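Local coordinates for protein peptidoglycan D,D-transpeptidase FtsI (Burkholderia pseudomallei, PDB 6HZI) that probably cross-links the peptide stems of peptidoglycan as a D,D-transpeptidase, the penicillin-binding protein 3 of this bacterium, at residues L8-K13 against V206-T211. Residues are numbered along the deposited sequence; the frame is centred on the assembly and turned at random.
Sequences LSIDSK and VTIFKT
Leu8 packs against Ile208 and Phe209, chiefly through its CD2 methyl. That methyl sits over one face of the Phe209 ring, 4.3 Å from the centroid and 19° off the normal, displaced toward the rim where CE2 is its closest ring atom. The same CD2 meets Ile208 CG2 at 4.0 Å, with the Leu8 and Ile208 side chains running side by side in the same direction. With CG1 of Ile208 anti to the carbonyl carbon (chi1 -66°), CG2 falls anti to the backbone N and is the branch that meets Leu8; Ile10 CD1 approaches this methyl too, at 4.2 Å. Alongside these apolar contacts the backbones are joined by a single beta bridge between Leu8 and Phe209. Ser9 N donates to Ile208 O at 3.0 Å, coming in from well above the carbonyl plane, and Leu8 CA adds a CA-H...O contact to the same oxygen at 3.3 Å. Ser9 is buried; its OG, turned between its own backbone N and carbonyl carbon (chi1 49°), rests against the Ile208 carbonyl carbon at 3.0 Å but hydrogen-bonds to Val46 O. Lys210, extended beyond CG, runs alongside the backbone of Leu8 and Ser9, its CE 3.4 Å from Leu8 O, and carries its ammonium to a salt bridge with Asp6. The turn at Ile208 is braced from within, since Thr207 OG1 accepts from Phe209 N in an ST turn. This surface contact ties the lead-in to helix 12-28, whose N-cap is Asp11, to the loop between helices 187-198 and 225-238; both segments also make backbone hydrogen bonds to the start of strand 46-52, an outermost strand of the chain's antiparallel sheet: Asp11 with Leu47, Thr207 with Val46.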
ATOM      1  N   LEU A   8       1.428 -25.190  -5.338  1.00 33.39           N
ATOM      2  CA  LEU A   8       0.865 -23.876  -4.941  1.00 36.47           C
ATOM      3  C   LEU A   8       1.634 -23.295  -3.752  1.00 37.53           C
ATOM      4  O   LEU A   8       2.163 -24.050  -2.948  1.00 36.53           O
ATOM      5  CB  LEU A   8      -0.596 -24.058  -4.584  1.00 36.11           C
ATOM      6  CG  LEU A   8      -1.506 -24.393  -5.753  1.00 42.45           C
ATOM      7  CD1 LEU A   8      -2.881 -23.930  -5.392  1.00 48.48           C
ATOM      8  CD2 LEU A   8      -1.081 -23.680  -7.042  1.00 47.79           C
ATOM      9  N   SER A   9       1.695 -21.980  -3.674  1.00 34.57           N
ATOM     10  CA  SER A   9       2.460 -21.221  -2.641  1.00 33.32           C
ATOM     11  C   SER A   9       1.499 -20.912  -1.497  1.00 32.27           C
ATOM     12  O   SER A   9       1.972 -20.598  -0.446  1.00 30.32           O
ATOM     13  CB  SER A   9       3.016 -19.920  -3.215  1.00 34.52           C
ATOM     14  OG  SER A   9       1.977 -19.195  -3.917  1.00 33.60           O
ATOM     15  N   ILE A  10       0.190 -21.058  -1.713  1.00 33.73           N
ATOM     16  CA  ILE A  10      -0.815 -20.734  -0.683  1.00 32.94           C
ATOM     17  C   ILE A  10      -0.667 -21.695   0.487  1.00 35.95           C
ATOM     18  O   ILE A  10      -0.608 -22.896   0.281  1.00 37.81           O
ATOM     19  CB  ILE A  10      -2.204 -20.664  -1.308  1.00 39.41           C
ATOM     20  CG1 ILE A  10      -2.264 -19.365  -2.129  1.00 43.66           C
ATOM     21  CG2 ILE A  10      -3.286 -20.717  -0.231  1.00 34.88           C
ATOM     22  CD1 ILE A  10      -3.503 -19.172  -2.919  1.00 57.24           C
ATOM     23  N   ASP A  11      -0.466 -21.139   1.677  1.00 36.17           N
ATOM     24  CA  ASP A  11      -0.422 -21.909   2.934  1.00 35.80           C
ATOM     25  C   ASP A  11      -1.849 -21.974   3.496  1.00 33.42           C
ATOM     26  O   ASP A  11      -2.344 -20.961   3.913  1.00 30.93           O
ATOM     27  CB  ASP A  11       0.600 -21.292   3.895  1.00 42.49           C
ATOM     28  CG  ASP A  11       0.828 -22.065   5.188  1.00 43.20           C
ATOM     29  OD1 ASP A  11      -0.110 -22.562   5.757  1.00 54.53           O
ATOM     30  OD2 ASP A  11       1.927 -22.083   5.647  1.00 56.04           O
ATOM     31  N   SER A  12      -2.447 -23.164   3.577  1.00 31.14           N
ATOM     32  CA  SER A  12      -3.750 -23.393   4.251  1.00 35.05           C
ATOM     33  C   SER A  12      -3.866 -22.611   5.578  1.00 36.77           C
ATOM     34  O   SER A  12      -4.932 -22.034   5.745  1.00 35.85           O
ATOM     35  CB  SER A  12      -4.067 -24.869   4.415  1.00 31.61           C
ATOM     36  OG  SER A  12      -3.260 -25.412   5.425  1.00 39.27           O
ATOM     37  N   LYS A  13      -2.863 -22.588   6.479  1.00 38.00           N
ATOM     38  CA  LYS A  13      -2.955 -21.885   7.795  1.00 42.16           C
ATOM     39  C   LYS A  13      -3.137 -20.373   7.560  1.00 38.59           C
ATOM     40  O   LYS A  13      -3.982 -19.730   8.173  1.00 36.67           O
ATOM     41  CB  LYS A  13      -1.693 -22.063   8.646  1.00 44.68           C
ATOM     42  CG  LYS A  13      -1.459 -23.453   9.210  1.00 64.26           C
ATOM     43  CD  LYS A  13      -0.116 -23.611   9.960  1.00 83.47           C
ATOM     44  CE  LYS A  13       0.253 -25.057  10.260  1.00 83.59           C
ATOM     45  NZ  LYS A  13       1.613 -25.147  10.844  1.00 86.53           N
ATOM     46  N   VAL A 206       5.136 -11.859  -8.475  1.00 36.59           N
ATOM     47  CA  VAL A 206       4.197 -12.359  -7.443  1.00 39.59           C
ATOM     48  C   VAL A 206       3.384 -13.460  -8.083  1.00 39.56           C
ATOM     49  O   VAL A 206       2.634 -13.176  -9.002  1.00 41.18           O
ATOM     50  CB  VAL A 206       3.319 -11.252  -6.843  1.00 38.36           C
ATOM     51  CG1 VAL A 206       2.294 -11.835  -5.894  1.00 35.14           C
ATOM     52  CG2 VAL A 206       4.189 -10.213  -6.143  1.00 42.42           C
ATOM     53  N   THR A 207       3.474 -14.635  -7.495  1.00 37.41           N
ATOM     54  CA  THR A 207       3.135 -15.923  -8.138  1.00 41.83           C
ATOM     55  C   THR A 207       2.342 -16.716  -7.100  1.00 39.46           C
ATOM     56  O   THR A 207       2.710 -16.585  -5.903  1.00 34.18           O
ATOM     57  CB  THR A 207       4.448 -16.593  -8.586  1.00 41.85           C
ATOM     58  OG1 THR A 207       4.139 -17.831  -9.204  1.00 40.59           O
ATOM     59  CG2 THR A 207       5.456 -16.824  -7.457  1.00 40.59           C
ATOM     60  N   ILE A 208       1.365 -17.510  -7.551  1.00 35.01           N
ATOM     61  CA  ILE A 208       0.636 -18.522  -6.750  1.00 41.87           C
ATOM     62  C   ILE A 208       1.352 -19.877  -6.793  1.00 37.31           C
ATOM     63  O   ILE A 208       0.803 -20.816  -6.248  1.00 37.61           O
ATOM     64  CB  ILE A 208      -0.801 -18.592  -7.275  1.00 51.81           C
ATOM     65  CG1 ILE A 208      -1.481 -17.272  -6.974  1.00 64.29           C
ATOM     66  CG2 ILE A 208      -1.591 -19.715  -6.668  1.00 59.43           C
ATOM     67  CD1 ILE A 208      -2.759 -17.123  -7.684  1.00 84.94           C
ATOM     68  N   PHE A 209       2.572 -19.963  -7.310  1.00 35.07           N
ATOM     69  CA  PHE A 209       3.361 -21.221  -7.382  1.00 36.00           C
ATOM     70  C   PHE A 209       4.653 -21.062  -6.594  1.00 37.36           C
ATOM     71  O   PHE A 209       5.194 -19.959  -6.553  1.00 37.13           O
ATOM     72  CB  PHE A 209       3.691 -21.588  -8.832  1.00 36.75           C
ATOM     73  CG  PHE A 209       2.508 -22.102  -9.612  1.00 35.10           C
ATOM     74  CD1 PHE A 209       1.659 -21.231 -10.258  1.00 39.46           C
ATOM     75  CD2 PHE A 209       2.231 -23.448  -9.672  1.00 37.35           C
ATOM     76  CE1 PHE A 209       0.544 -21.699 -10.933  1.00 38.80           C
ATOM     77  CE2 PHE A 209       1.152 -23.922 -10.399  1.00 39.27           C
ATOM     78  CZ  PHE A 209       0.309 -23.040 -11.026  1.00 36.70           C
ATOM     79  N   LYS A 210       5.123 -22.149  -5.982  1.00 41.85           N
ATOM     80  CA  LYS A 210       6.393 -22.157  -5.207  1.00 41.89           C
ATOM     81  C   LYS A 210       7.543 -21.972  -6.186  1.00 40.53           C
ATOM     82  O   LYS A 210       7.428 -22.421  -7.305  1.00 40.97           O
ATOM     83  CB  LYS A 210       6.539 -23.428  -4.377  1.00 39.87           C
ATOM     84  CG  LYS A 210       5.584 -23.471  -3.208  1.00 45.27           C
ATOM     85  CD  LYS A 210       6.031 -24.315  -2.065  1.00 53.27           C
ATOM     86  CE  LYS A 210       4.973 -24.364  -0.983  1.00 60.49           C
ATOM     87  NZ  LYS A 210       5.283 -25.383   0.048  1.00 69.67           N
ATOM     88  N   THR A 211       8.531 -21.198  -5.781  1.00 42.14           N
ATOM     89  CA  THR A 211       9.771 -20.895  -6.525  1.00 46.49           C
ATOM     90  C   THR A 211      10.825 -21.954  -6.191  1.00 53.26           C
ATOM     91  O   THR A 211      10.622 -22.675  -5.207  1.00 44.29           O
ATOM     92  CB  THR A 211      10.188 -19.484  -6.116  1.00 48.51           C
ATOM     93  OG1 THR A 211      10.442 -19.375  -4.696  1.00 41.05           O
ATOM     94  CG2 THR A 211       9.104 -18.514  -6.526  1.00 44.33           C
TER